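Local atomic coordinates of Ifi204 (Mus musculus domesticus, PDB entry 5YZW), a protein that senses DNA as an interferon-inducible member of the PYHIN family, probably gripping the double helix through HIN domains such as this one. Residues P21-Y24 with E28-R31; K47-A52 with V185-M190; D67-N72 with E76-S81; N127-R132 with I136-G141; F171-T174 with G179-L182. One frame throughout, in Å; residues are numbered along the deposited sequence.

Contact 1 (P21-Y24 with E28-R31); sequences PFTY and EDKR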
# COMPACT_ATOMS: atom_id res chain seq x y z
N PRO A 21 6.21 9.52 -3.88
CA PRO A 21 4.93 10.22 -3.96
C PRO A 21 4.37 10.16 -5.37
O PRO A 21 5.10 9.98 -6.35
CB PRO A 21 5.27 11.66 -3.55
CG PRO A 21 6.75 11.77 -3.70
CD PRO A 21 7.34 10.41 -3.56
N PHE A 22 3.06 10.30 -5.47
CA PHE A 22 2.39 10.20 -6.76
C PHE A 22 1.09 10.98 -6.68
O PHE A 22 0.58 11.28 -5.59
CB PHE A 22 2.14 8.73 -7.15
CG PHE A 22 1.23 7.98 -6.20
CD1 PHE A 22 1.75 7.31 -5.10
CD2 PHE A 22 -0.14 7.96 -6.42
CE1 PHE A 22 0.91 6.64 -4.23
CE2 PHE A 22 -0.98 7.31 -5.55
CZ PHE A 22 -0.46 6.63 -4.45
N THR A 23 0.62 11.37 -7.86
CA THR A 23 -0.62 12.12 -8.01
C THR A 23 -1.80 11.16 -8.07
O THR A 23 -1.89 10.33 -8.98
CB THR A 23 -0.55 12.97 -9.28
OG1 THR A 23 0.74 13.61 -9.36
CG2 THR A 23 -1.66 13.99 -9.33
N TYR A 24 -2.69 11.27 -7.09
CA TYR A 24 -3.86 10.41 -7.05
C TYR A 24 -5.13 11.12 -7.48
O TYR A 24 -6.11 10.46 -7.81
CB TYR A 24 -4.05 9.83 -5.64
CG TYR A 24 -4.43 10.83 -4.58
CD1 TYR A 24 -3.46 11.57 -3.90
CD2 TYR A 24 -5.77 11.02 -4.24
CE1 TYR A 24 -3.82 12.50 -2.93
CE2 TYR A 24 -6.13 11.93 -3.26
CZ TYR A 24 -5.15 12.67 -2.61
OH TYR A 24 -5.51 13.58 -1.65
N GLU A 28 -6.59 18.31 -9.43
CA GLU A 28 -5.97 19.29 -8.54
C GLU A 28 -4.57 18.89 -8.10
O GLU A 28 -4.04 19.47 -7.16
CB GLU A 28 -6.85 19.55 -7.31
CG GLU A 28 -8.33 19.37 -7.58
CD GLU A 28 -9.23 20.09 -6.58
OE1 GLU A 28 -9.03 21.30 -6.35
OE2 GLU A 28 -10.14 19.43 -6.02
N ASP A 29 -3.95 17.92 -8.79
CA ASP A 29 -2.56 17.55 -8.55
C ASP A 29 -2.34 17.18 -7.08
O ASP A 29 -1.32 17.51 -6.48
CB ASP A 29 -1.62 18.68 -9.00
CG ASP A 29 -0.16 18.25 -9.02
OD1 ASP A 29 0.13 17.21 -9.66
OD2 ASP A 29 0.68 18.90 -8.32
N LYS A 30 -3.34 16.52 -6.49
CA LYS A 30 -3.23 16.07 -5.11
C LYS A 30 -2.24 14.91 -5.02
O LYS A 30 -2.27 13.99 -5.84
CB LYS A 30 -4.59 15.64 -4.56
CG LYS A 30 -5.62 16.75 -4.44
CD LYS A 30 -6.64 16.41 -3.34
CE LYS A 30 -7.97 17.12 -3.60
NZ LYS A 30 -8.87 17.04 -2.42
N ARG A 31 -1.37 14.95 -4.00
CA ARG A 31 -0.29 13.99 -3.87
C ARG A 31 -0.40 13.19 -2.57
O ARG A 31 -0.92 13.67 -1.56
CB ARG A 31 1.09 14.67 -3.91
CG ARG A 31 1.26 15.65 -5.07
CD ARG A 31 1.92 15.01 -6.30
NE ARG A 31 3.31 14.62 -6.10
CZ ARG A 31 4.02 13.96 -7.01
NH1 ARG A 31 3.45 13.61 -8.16
NH2 ARG A 31 5.30 13.64 -6.78
O HOH W 1 -3.28 15.03 -0.88
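Arg-31 and Thr-23 are joined by the one side-chain hydrogen bond between P21-Y24 and E28-R31: NH1 of Arg-31 donates a hydrogen bond to OG1 of Thr-23 at 3.0 Å, and the hydroxyl lies almost in the guanidinium plane. The arginine gets there by folding back, its chain bent at chi2 (-94°) and again at chi3, which lays one face of the guanidinium over the backbone of Pro-21 and Phe-22. NH2 then reaches the proline ring, 3.8 Å from CB of Pro-21. On the main chain, N of Tyr-24 donates to O of Lys-30 at 3.0 Å. Thr-23 and Arg-31 themselves form a non-hydrogen-bonded antiparallel pair, flanked by two CA-H...O contacts, CA of Arg-31 to O of Phe-22 and CA of Thr-23 to O of Lys-30. A water extends the polar network, donating to O of Arg-31 and hydrogen-bonded to OH of Tyr-24, 2.8 Å from each. Farther out, the phenol end of Tyr-24 rests on the aliphatic part of Lys-30, with CZ of Tyr-24 3.6 Å from CB of Lys-30, while CE1 of Tyr-24 meets O of Arg-31 edge-on. Phe-22 turns away and packs against Tyr-189. With an alanine at Arg-31, OG1 of Thr-23 would probably lose this donor, and the backbone of Pro-21 and Phe-22 the flat group packed over it. The worked lesson is that a folded arginine and a bridging water can supplement the backbone bond at a surface hairpin end.

Contact 2 (K47-A52 with V185-M190); sequences KVFDTA and VRHSYM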
# COMPACT_ATOMS: atom_id res chain seq x y z
N LYS A 47 -1.23 6.04 5.01
CA LYS A 47 -1.47 6.92 3.88
C LYS A 47 -1.08 8.34 4.28
O LYS A 47 -1.67 8.91 5.21
CB LYS A 47 -2.93 6.87 3.46
CG LYS A 47 -3.28 5.66 2.60
CD LYS A 47 -4.80 5.45 2.54
CE LYS A 47 -5.20 4.37 1.52
NZ LYS A 47 -6.67 4.27 1.45
N VAL A 48 -0.08 8.89 3.60
CA VAL A 48 0.47 10.21 3.90
C VAL A 48 -0.01 11.16 2.81
O VAL A 48 0.41 11.05 1.65
CB VAL A 48 2.00 10.17 3.98
CG1 VAL A 48 2.55 11.57 4.22
CG2 VAL A 48 2.43 9.20 5.09
N PHE A 49 -0.90 12.08 3.18
CA PHE A 49 -1.47 13.03 2.23
C PHE A 49 -0.79 14.40 2.22
O PHE A 49 -1.14 15.24 1.38
CB PHE A 49 -2.97 13.20 2.49
CG PHE A 49 -3.76 11.94 2.27
CD1 PHE A 49 -4.02 11.49 0.98
CD2 PHE A 49 -4.22 11.20 3.35
CE1 PHE A 49 -4.74 10.32 0.77
CE2 PHE A 49 -4.94 10.04 3.14
CZ PHE A 49 -5.21 9.60 1.84
N ASP A 50 0.16 14.66 3.13
CA ASP A 50 1.05 15.82 3.05
C ASP A 50 2.43 15.30 2.66
O ASP A 50 3.21 14.88 3.52
CB ASP A 50 1.10 16.58 4.38
CG ASP A 50 1.83 17.91 4.28
OD1 ASP A 50 2.54 18.15 3.28
OD2 ASP A 50 1.71 18.72 5.22
N THR A 51 2.74 15.35 1.37
CA THR A 51 3.97 14.72 0.92
C THR A 51 5.20 15.52 1.28
O THR A 51 6.32 15.06 0.99
CB THR A 51 3.90 14.44 -0.60
OG1 THR A 51 3.66 15.67 -1.31
CG2 THR A 51 2.75 13.48 -0.87
N ALA A 52 5.05 16.68 1.93
CA ALA A 52 6.23 17.28 2.54
C ALA A 52 6.91 16.30 3.48
O ALA A 52 8.13 16.35 3.66
CB ALA A 52 5.87 18.57 3.29
N VAL A 185 -7.94 1.40 -7.49
CA VAL A 185 -8.87 2.37 -6.91
C VAL A 185 -8.12 3.68 -6.70
O VAL A 185 -6.93 3.80 -7.01
CB VAL A 185 -9.49 1.89 -5.58
CG1 VAL A 185 -10.46 0.71 -5.80
CG2 VAL A 185 -8.40 1.54 -4.58
N ARG A 186 -8.82 4.66 -6.12
CA ARG A 186 -8.33 6.04 -6.06
C ARG A 186 -6.94 6.15 -5.42
O ARG A 186 -6.11 6.96 -5.87
CB ARG A 186 -9.33 6.91 -5.31
CG ARG A 186 -8.97 8.40 -5.30
CD ARG A 186 -10.11 9.20 -4.72
NE ARG A 186 -9.73 10.56 -4.34
CZ ARG A 186 -9.58 11.58 -5.19
NH1 ARG A 186 -9.76 11.39 -6.50
NH2 ARG A 186 -9.25 12.78 -4.75
N HIS A 187 -6.67 5.39 -4.35
CA HIS A 187 -5.38 5.51 -3.66
C HIS A 187 -4.39 4.43 -4.07
O HIS A 187 -3.36 4.27 -3.40
CB HIS A 187 -5.57 5.47 -2.14
CG HIS A 187 -6.38 6.61 -1.60
ND1 HIS A 187 -7.08 6.53 -0.41
CD2 HIS A 187 -6.62 7.84 -2.10
CE1 HIS A 187 -7.72 7.67 -0.21
NE2 HIS A 187 -7.46 8.48 -1.22
N SER A 188 -4.67 3.69 -5.14
CA SER A 188 -3.78 2.61 -5.54
C SER A 188 -2.46 3.13 -6.04
O SER A 188 -2.32 4.26 -6.54
CB SER A 188 -4.40 1.72 -6.64
OG SER A 188 -5.62 1.14 -6.23
N TYR A 189 -1.47 2.26 -5.94
CA TYR A 189 -0.14 2.53 -6.47
C TYR A 189 0.42 1.21 -6.96
O TYR A 189 0.15 0.15 -6.38
CB TYR A 189 0.79 3.16 -5.40
CG TYR A 189 2.23 3.27 -5.88
CD1 TYR A 189 2.65 4.36 -6.64
CD2 TYR A 189 3.15 2.28 -5.58
CE1 TYR A 189 3.97 4.44 -7.11
CE2 TYR A 189 4.47 2.36 -6.03
CZ TYR A 189 4.88 3.44 -6.79
OH TYR A 189 6.19 3.50 -7.23
N MET A 190 1.21 1.27 -8.02
CA MET A 190 1.88 0.06 -8.48
C MET A 190 3.15 0.46 -9.20
O MET A 190 3.27 1.57 -9.73
CB MET A 190 0.97 -0.75 -9.42
CG MET A 190 0.47 0.02 -10.64
SD MET A 190 -0.66 -0.94 -11.69
CE MET A 190 -0.13 -2.58 -11.30
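Lys-47 and His-187 meet at the junction of the two OB folds that make up a HIN domain, where a strand of the first approaches a type I turn, Val-185 to Ser-188, belonging to the second. Lys-47 stretches out fully beyond CG and delivers NZ to the edge of the imidazole, donating to ND1 of His-187 at 3.0 Å and only 8° out of the ring plane. That bond suggests that ND1 carries no proton here. Phe-49 approaches the same imidazole differently, its rim turned toward one face in an edge-to-face pair whose planes stand at 61°; CZ of Phe-49 lies 3.8 Å from CE1 of His-187. With CG of His-187 anti to its carbonyl carbon (chi1 -63°), the ring extends toward both partners at once. The turn that carries His-187 is tied by N of Ser-188 to O of Val-185 at 2.9 Å, and by N of Val-185 to OG of Ser-188 at 2.7 Å, a nearly straight bond. A leucine in place of His-187 would probably leave the lysine ammonium without this acceptor and the edge of Phe-49 without the imidazole face it points at. Around this small interface, Tyr-24 of strand 11-25 adds a second edge-to-face ring against His-187, and Phe-74 offers Lys-47 a cation-pi partner. Strand 43-48 runs between strands 30-38 and 74-77, whereas the turn leads into strand 189-192, which pairs with strand 165-169.

Contact 3 (D67-N72 with E76-S81); sequences DYFGCN and EIYRAS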
# COMPACT_ATOMS: atom_id res chain seq x y z
N ASP A 67 -2.25 13.09 15.89
CA ASP A 67 -3.47 13.50 15.22
C ASP A 67 -3.67 12.78 13.90
O ASP A 67 -3.70 13.43 12.84
CB ASP A 67 -3.48 15.02 15.01
CG ASP A 67 -3.46 15.79 16.32
OD1 ASP A 67 -4.46 15.72 17.07
OD2 ASP A 67 -2.44 16.44 16.62
N TYR A 68 -3.79 11.46 13.94
CA TYR A 68 -3.92 10.64 12.75
C TYR A 68 -5.30 10.00 12.76
O TYR A 68 -5.99 9.98 13.78
CB TYR A 68 -2.82 9.58 12.69
CG TYR A 68 -2.76 8.63 13.88
CD1 TYR A 68 -3.49 7.44 13.88
CD2 TYR A 68 -1.97 8.90 14.99
CE1 TYR A 68 -3.45 6.56 14.95
CE2 TYR A 68 -1.91 8.01 16.08
CZ TYR A 68 -2.65 6.85 16.04
OH TYR A 68 -2.63 5.96 17.08
N PHE A 69 -5.70 9.51 11.60
CA PHE A 69 -7.05 9.00 11.43
C PHE A 69 -6.99 7.56 10.95
O PHE A 69 -6.15 7.22 10.10
CB PHE A 69 -7.83 9.83 10.42
CG PHE A 69 -8.15 11.20 10.90
CD1 PHE A 69 -7.22 12.22 10.82
CD2 PHE A 69 -9.41 11.48 11.43
CE1 PHE A 69 -7.52 13.49 11.27
CE2 PHE A 69 -9.72 12.75 11.88
CZ PHE A 69 -8.77 13.75 11.80
N GLY A 70 -7.86 6.73 11.50
CA GLY A 70 -8.02 5.36 11.04
C GLY A 70 -9.18 5.28 10.08
O GLY A 70 -10.30 5.68 10.41
N CYS A 71 -8.92 4.76 8.88
CA CYS A 71 -9.94 4.69 7.84
C CYS A 71 -9.60 3.51 6.94
O CYS A 71 -8.47 3.43 6.46
CB CYS A 71 -10.01 6.00 7.03
SG CYS A 71 -11.33 5.95 5.77
N ASN A 72 -10.55 2.59 6.79
CA ASN A 72 -10.41 1.45 5.88
C ASN A 72 -9.16 0.62 6.18
O ASN A 72 -8.56 0.03 5.28
CB ASN A 72 -10.40 1.91 4.43
CG ASN A 72 -11.69 2.59 4.03
OD1 ASN A 72 -12.78 2.17 4.42
ND2 ASN A 72 -11.57 3.66 3.25
N GLU A 76 -4.13 7.42 8.49
CA GLU A 76 -4.08 8.56 7.58
C GLU A 76 -3.44 9.76 8.27
O GLU A 76 -3.79 10.09 9.41
CB GLU A 76 -5.49 8.89 7.07
CG GLU A 76 -6.08 7.79 6.15
CD GLU A 76 -7.35 8.22 5.43
OE1 GLU A 76 -7.73 7.52 4.45
OE2 GLU A 76 -7.97 9.21 5.84
N ILE A 77 -2.51 10.41 7.57
CA ILE A 77 -1.79 11.59 8.04
C ILE A 77 -2.05 12.72 7.04
O ILE A 77 -1.73 12.59 5.85
CB ILE A 77 -0.28 11.33 8.14
CG1 ILE A 77 0.01 10.16 9.08
CG2 ILE A 77 0.44 12.60 8.57
CD1 ILE A 77 1.47 9.81 9.20
N TYR A 78 -2.59 13.83 7.52
CA TYR A 78 -3.00 14.92 6.65
C TYR A 78 -2.12 16.16 6.73
O TYR A 78 -2.26 17.05 5.88
CB TYR A 78 -4.46 15.30 6.97
CG TYR A 78 -5.44 14.25 6.50
CD1 TYR A 78 -5.79 14.16 5.16
CD2 TYR A 78 -5.98 13.31 7.38
CE1 TYR A 78 -6.67 13.20 4.71
CE2 TYR A 78 -6.88 12.34 6.93
CZ TYR A 78 -7.21 12.29 5.60
OH TYR A 78 -8.08 11.34 5.12
N ARG A 79 -1.23 16.27 7.72
CA ARG A 79 -0.43 17.48 7.91
C ARG A 79 0.99 17.12 8.32
O ARG A 79 1.21 16.18 9.09
CB ARG A 79 -1.02 18.40 9.00
CG ARG A 79 -2.37 19.02 8.65
CD ARG A 79 -3.19 19.29 9.92
NE ARG A 79 -4.61 18.96 9.73
CZ ARG A 79 -5.19 17.83 10.14
NH1 ARG A 79 -4.48 16.91 10.79
NH2 ARG A 79 -6.48 17.62 9.91
N ALA A 80 1.95 17.93 7.86
CA ALA A 80 3.35 17.78 8.27
C ALA A 80 3.51 17.86 9.79
O ALA A 80 4.34 17.15 10.38
CB ALA A 80 4.21 18.85 7.59
N SER A 81 2.71 18.70 10.46
CA SER A 81 2.82 18.85 11.92
C SER A 81 2.49 17.57 12.68
O SER A 81 2.76 17.51 13.88
CB SER A 81 1.91 19.98 12.42
OG SER A 81 0.64 19.91 11.79
O HOH W 2 -3.74 14.04 9.89
O HOH W 3 -7.85 4.99 4.00
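Asp-67 reaches Tyr-78 through a water, which donates to O of Asp-67 and accepts from N of Tyr-78, so that the two backbones stay linked where direct pairing has stopped. Next comes Tyr-68, whose CA and CB lie against O of Glu-76 while its ring, set by chi1 of 58°, turns off to meet the ring of His-7. Asp-67 and Tyr-68 both face His-7 in a G1 beta bulge. Phe-69 is the centre of the contact. It forms a hydrogen-bonded antiparallel pair with Glu-76: N of Phe-69 donates to a lone pair on O of Glu-76 at 3.0 Å, and N of Glu-76 returns a short bond of 2.6 Å to O of Phe-69. The phenylalanine ring also receives the edge of Tyr-78 in an offset T-shaped pair, planes at 76°, with CD2 of Tyr-78 3.8 Å from CD1 of Phe-69. Beyond the ring pair, the guanidinium of Arg-79 lies with one face over CB of Tyr-78. After Gly-70, Cys-71 sends CB toward the carboxylate, 3.8 Å from OE1 of Glu-76. The extended glutamate chain, CG anti to the carbonyl carbon at chi1 -67°, carries that oxygen to a second water, which donates to OE1 of Glu-76 at 2.6 Å and to O of Cys-71 at 3.0 Å. The face bearing Phe-69, Cys-71, Glu-76 and Tyr-78 is thus part aromatic and part hydrated. Such an arrangement is that of a tight antiparallel beta hairpin, here strands 62-71 and 74-77 of the first OB fold, with one direct pair flanked by a water on either side.

Contact 4 (N127-R132 with I136-G141); sequences NKKTER and IYYGIG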
# COMPACT_ATOMS: atom_id res chain seq x y z
N ASN A 127 1.59 -12.95 -15.89
CA ASN A 127 1.74 -13.96 -16.93
C ASN A 127 0.95 -13.67 -18.20
O ASN A 127 1.18 -14.34 -19.21
CB ASN A 127 1.34 -15.35 -16.38
CG ASN A 127 -0.09 -15.40 -15.87
OD1 ASN A 127 -1.03 -14.94 -16.53
ND2 ASN A 127 -0.27 -15.97 -14.68
N LYS A 128 0.03 -12.71 -18.18
CA LYS A 128 -0.72 -12.35 -19.37
C LYS A 128 -1.14 -10.89 -19.25
O LYS A 128 -1.39 -10.38 -18.16
CB LYS A 128 -1.95 -13.25 -19.57
CG LYS A 128 -2.71 -12.97 -20.86
CD LYS A 128 -4.07 -13.65 -20.91
CE LYS A 128 -3.97 -15.13 -20.58
NZ LYS A 128 -4.80 -15.97 -21.51
N LYS A 129 -1.19 -10.21 -20.40
CA LYS A 129 -1.66 -8.83 -20.48
C LYS A 129 -2.66 -8.73 -21.63
O LYS A 129 -2.39 -9.23 -22.73
CB LYS A 129 -0.50 -7.86 -20.69
CG LYS A 129 -0.91 -6.42 -20.99
CD LYS A 129 0.33 -5.51 -21.06
CE LYS A 129 -0.00 -4.14 -21.66
NZ LYS A 129 1.12 -3.16 -21.58
N THR A 130 -3.81 -8.12 -21.36
CA THR A 130 -4.77 -7.80 -22.41
C THR A 130 -5.43 -6.47 -22.07
O THR A 130 -5.54 -6.10 -20.90
CB THR A 130 -5.87 -8.88 -22.58
OG1 THR A 130 -6.96 -8.59 -21.71
CG2 THR A 130 -5.35 -10.29 -22.26
N GLU A 131 -5.87 -5.76 -23.11
CA GLU A 131 -6.55 -4.48 -22.95
C GLU A 131 -7.88 -4.49 -23.68
O GLU A 131 -7.99 -5.07 -24.76
CB GLU A 131 -5.72 -3.32 -23.46
CG GLU A 131 -4.22 -3.56 -23.47
CD GLU A 131 -3.43 -2.38 -24.01
OE1 GLU A 131 -2.26 -2.57 -24.40
OE2 GLU A 131 -3.99 -1.26 -24.04
N ARG A 132 -8.84 -3.77 -23.13
CA ARG A 132 -10.13 -3.62 -23.74
C ARG A 132 -10.95 -2.52 -23.15
O ARG A 132 -11.29 -2.52 -21.99
CB ARG A 132 -10.93 -4.93 -23.82
CG ARG A 132 -10.95 -5.85 -22.61
CD ARG A 132 -11.77 -7.12 -22.85
NE ARG A 132 -12.02 -7.85 -21.62
CZ ARG A 132 -11.25 -8.83 -21.15
NH1 ARG A 132 -10.17 -9.19 -21.82
NH2 ARG A 132 -11.53 -9.44 -20.01
N ILE A 136 -7.11 -2.39 -18.47
CA ILE A 136 -6.02 -3.32 -18.76
C ILE A 136 -6.00 -4.41 -17.70
O ILE A 136 -6.00 -4.14 -16.49
CB ILE A 136 -4.68 -2.59 -18.88
CG1 ILE A 136 -3.52 -3.58 -18.81
CG2 ILE A 136 -4.54 -1.55 -17.81
CD1 ILE A 136 -2.28 -2.99 -19.32
N TYR A 137 -6.00 -5.66 -18.16
CA TYR A 137 -6.18 -6.84 -17.33
C TYR A 137 -4.87 -7.61 -17.28
O TYR A 137 -4.38 -8.06 -18.32
CB TYR A 137 -7.30 -7.74 -17.89
CG TYR A 137 -8.66 -7.07 -18.01
CD1 TYR A 137 -8.96 -6.24 -19.09
CD2 TYR A 137 -9.63 -7.25 -17.03
CE1 TYR A 137 -10.20 -5.62 -19.19
CE2 TYR A 137 -10.87 -6.63 -17.12
CZ TYR A 137 -11.15 -5.82 -18.21
OH TYR A 137 -12.39 -5.21 -18.30
N TYR A 138 -4.30 -7.74 -16.10
CA TYR A 138 -3.06 -8.48 -15.89
C TYR A 138 -3.40 -9.81 -15.22
O TYR A 138 -3.86 -9.83 -14.07
CB TYR A 138 -2.07 -7.70 -15.03
CG TYR A 138 -1.50 -6.46 -15.68
CD1 TYR A 138 -0.45 -6.55 -16.58
CD2 TYR A 138 -1.96 -5.19 -15.34
CE1 TYR A 138 0.10 -5.43 -17.17
CE2 TYR A 138 -1.42 -4.05 -15.91
CZ TYR A 138 -0.38 -4.18 -16.83
OH TYR A 138 0.18 -3.07 -17.42
N GLY A 139 -3.17 -10.92 -15.92
CA GLY A 139 -3.20 -12.22 -15.28
C GLY A 139 -2.00 -12.37 -14.36
O GLY A 139 -0.85 -12.23 -14.80
N ILE A 140 -2.25 -12.62 -13.07
CA ILE A 140 -1.17 -12.86 -12.11
C ILE A 140 -1.39 -14.22 -11.47
O ILE A 140 -2.50 -14.77 -11.46
CB ILE A 140 -1.08 -11.78 -11.00
CG1 ILE A 140 -2.33 -11.80 -10.12
CG2 ILE A 140 -0.84 -10.40 -11.60
CD1 ILE A 140 -2.20 -10.98 -8.81
N GLY A 141 -0.30 -14.77 -10.92
CA GLY A 141 -0.39 -16.06 -10.25
C GLY A 141 0.76 -16.29 -9.30
O GLY A 141 1.73 -15.54 -9.25
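Ile-136 begins the return strand by pressing CD1 against the lysine chain opposite, 3.5 Å from CE of Lys-129, which is tight for two carbons. Its CA also points a hydrogen at O of Thr-130. Tyr-137 follows, in a hydrogen-bonded pair with Thr-130: N of Tyr-137 donates to O of Thr-130 at 2.8 Å in an almost straight line, and N of Thr-130 answers to O of Tyr-137 at 3.1 Å. The ring of Tyr-137 carries the guanidinium of Arg-132 flat on one face, centres 4.1 Å apart and planes 13° from parallel, a stacked cation-pi pair. Arg-132 takes chi1 of 43°, CG between backbone N and carbonyl carbon, and its methylene joins in, with CG of Arg-132 3.5 Å from CE1 of Tyr-137. On the other face of the sheet, Tyr-138 runs alongside Lys-129, pointing the same way; CE1 of Tyr-138 lies 3.9 Å from CD of Lys-129. The ammonium beyond is held outside the hairpin by a salt bridge to Glu-161. At Gly-139 the regular ladder breaks, because Asn-127 and Lys-128 both face it: N of Gly-139 donates to O of Lys-128, and O of Gly-139 accepts from N of Asn-127 at 2.8 Å. A beta carbon on Gly-139 would run into OD1 of Asn-127. Ile-140 turns away to pack on strand 145-151. Two long neighbouring strands, 119-132 and 135-142, joined by an antiparallel ladder that a classic beta bulge interrupts, form the antiparallel hairpin characteristic of the curled OB-fold barrel, here the second of the domain.

Contact 5 (F171-T174 with G179-L182); sequences FELT and GWQL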
# COMPACT_ATOMS: atom_id res chain seq x y z
N PHE A 171 -4.85 -2.14 -3.56
CA PHE A 171 -5.83 -2.58 -4.55
C PHE A 171 -7.03 -3.22 -3.85
O PHE A 171 -6.90 -3.81 -2.78
CB PHE A 171 -5.21 -3.58 -5.52
CG PHE A 171 -4.45 -2.94 -6.62
CD1 PHE A 171 -3.37 -2.12 -6.37
CD2 PHE A 171 -4.81 -3.19 -7.95
CE1 PHE A 171 -2.67 -1.53 -7.40
CE2 PHE A 171 -4.12 -2.58 -8.98
CZ PHE A 171 -3.05 -1.75 -8.71
N GLU A 172 -8.21 -3.13 -4.47
CA GLU A 172 -9.42 -3.67 -3.83
C GLU A 172 -9.71 -5.08 -4.32
O GLU A 172 -9.76 -5.33 -5.52
CB GLU A 172 -10.65 -2.79 -4.07
CG GLU A 172 -11.91 -3.33 -3.37
CD GLU A 172 -13.12 -2.39 -3.45
OE1 GLU A 172 -13.00 -1.28 -4.00
OE2 GLU A 172 -14.22 -2.78 -2.98
N LEU A 173 -9.93 -5.98 -3.36
CA LEU A 173 -10.20 -7.37 -3.67
C LEU A 173 -11.67 -7.50 -4.01
O LEU A 173 -12.53 -7.10 -3.21
CB LEU A 173 -9.83 -8.27 -2.49
CG LEU A 173 -10.27 -9.72 -2.57
CD1 LEU A 173 -9.40 -10.36 -3.63
CD2 LEU A 173 -10.08 -10.44 -1.23
N THR A 174 -11.97 -7.99 -5.20
CA THR A 174 -13.35 -8.15 -5.62
C THR A 174 -13.51 -9.51 -6.27
O THR A 174 -12.52 -10.19 -6.58
CB THR A 174 -13.77 -7.03 -6.60
OG1 THR A 174 -13.19 -7.28 -7.88
CG2 THR A 174 -13.29 -5.66 -6.12
N GLY A 179 -14.08 -15.62 -11.36
CA GLY A 179 -12.83 -15.45 -10.66
C GLY A 179 -12.75 -14.21 -9.79
O GLY A 179 -13.70 -13.45 -9.59
N TRP A 180 -11.55 -14.02 -9.25
CA TRP A 180 -11.28 -12.92 -8.33
C TRP A 180 -10.39 -11.89 -9.02
O TRP A 180 -9.62 -12.22 -9.93
CB TRP A 180 -10.60 -13.44 -7.06
CG TRP A 180 -11.47 -14.30 -6.20
CD1 TRP A 180 -11.82 -15.60 -6.43
CD2 TRP A 180 -12.10 -13.93 -4.96
NE1 TRP A 180 -12.63 -16.06 -5.41
CE2 TRP A 180 -12.81 -15.05 -4.50
CE3 TRP A 180 -12.13 -12.75 -4.20
CZ2 TRP A 180 -13.55 -15.03 -3.31
CZ3 TRP A 180 -12.86 -12.74 -3.01
CH2 TRP A 180 -13.56 -13.87 -2.59
N GLN A 181 -10.49 -10.64 -8.57
CA GLN A 181 -9.76 -9.53 -9.16
C GLN A 181 -9.21 -8.64 -8.06
O GLN A 181 -9.77 -8.55 -6.96
CB GLN A 181 -10.65 -8.69 -10.08
CG GLN A 181 -11.41 -9.49 -11.16
CD GLN A 181 -12.74 -10.04 -10.65
OE1 GLN A 181 -13.35 -9.47 -9.75
NE2 GLN A 181 -13.18 -11.16 -11.23
N LEU A 182 -8.11 -7.96 -8.37
CA LEU A 182 -7.59 -6.85 -7.59
C LEU A 182 -7.76 -5.62 -8.48
O LEU A 182 -7.10 -5.49 -9.51
CB LEU A 182 -6.13 -7.08 -7.21
CG LEU A 182 -5.87 -8.21 -6.22
CD1 LEU A 182 -4.38 -8.47 -6.13
CD2 LEU A 182 -6.43 -7.82 -4.85
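Thr-174 and Gln-181 form a hydrogen-bonded antiparallel pair, N of Thr-174 donating to O of Gln-181 and N of Gln-181 to O of Thr-174, both at 2.9 Å. In the conformer described here the side chains bond as well: OG1 of Thr-174 donates to OE1 of Gln-181 at 2.9 Å, in the amide plane and on a lone pair. A bend at chi2 (86°) turns OE1 of Gln-181 toward the threonine hydroxyl across the ladder. The glutamine was modelled in two conformers, so this bond may not be constant. The threonine hydroxyl serves twice, since it also accepts from NE of Arg-183. On the opposite face of the sheet the contacts are apolar. Leu-173 sets CD1 3.7 Å from CE3 of Trp-180, and the same methyl lies 4.1 Å from CD2 of Leu-182, its non-hydrogen-bonded partner. Phe-171 joins through CB, 4.0 Å from CB of Leu-182, while CD2 of Phe-171, at the ring edge, lies 3.6 Å from O of Leu-182. An outer shell positions these groups: Trp-180 is met by the ring of Phe-112, and Val-120 of strand 119-132 touches both Leu-173 and Leu-182. Met-147 of strand 145-151 packs on Leu-173 and on Trp-180. The chemistry is therefore split across the hairpin of strands 171-175 and 180-183, with a polar face on which a directional side-chain bond can form and an apolar face directed into the interior of the second OB fold.

In the fold
From the N terminus, contact 1 closes a short hairpin between strands 11-25 and 30-38, and contact 3 later closes another between strands 62-71 and 74-77; the two follow in series within the first sheet. Contact 2 opens between them at 47-52 and closes only at 185-190, so its long loop encloses contacts 3, 4 and 5. Contacts 4 and 5 are two separate hairpins of the second sheet, in series, touching through Ile-140 and Leu-182. Contact 2 thus ties the two OB folds together: it packs on contact 1 through Phe-22 and Tyr-189, meets contact 3 through Asp-50 and Ala-80, and reaches contact 5 at Phe-171. Contacts 3 and 4 lie on opposite sides of the chain's centre, about 34 Å apart between centres.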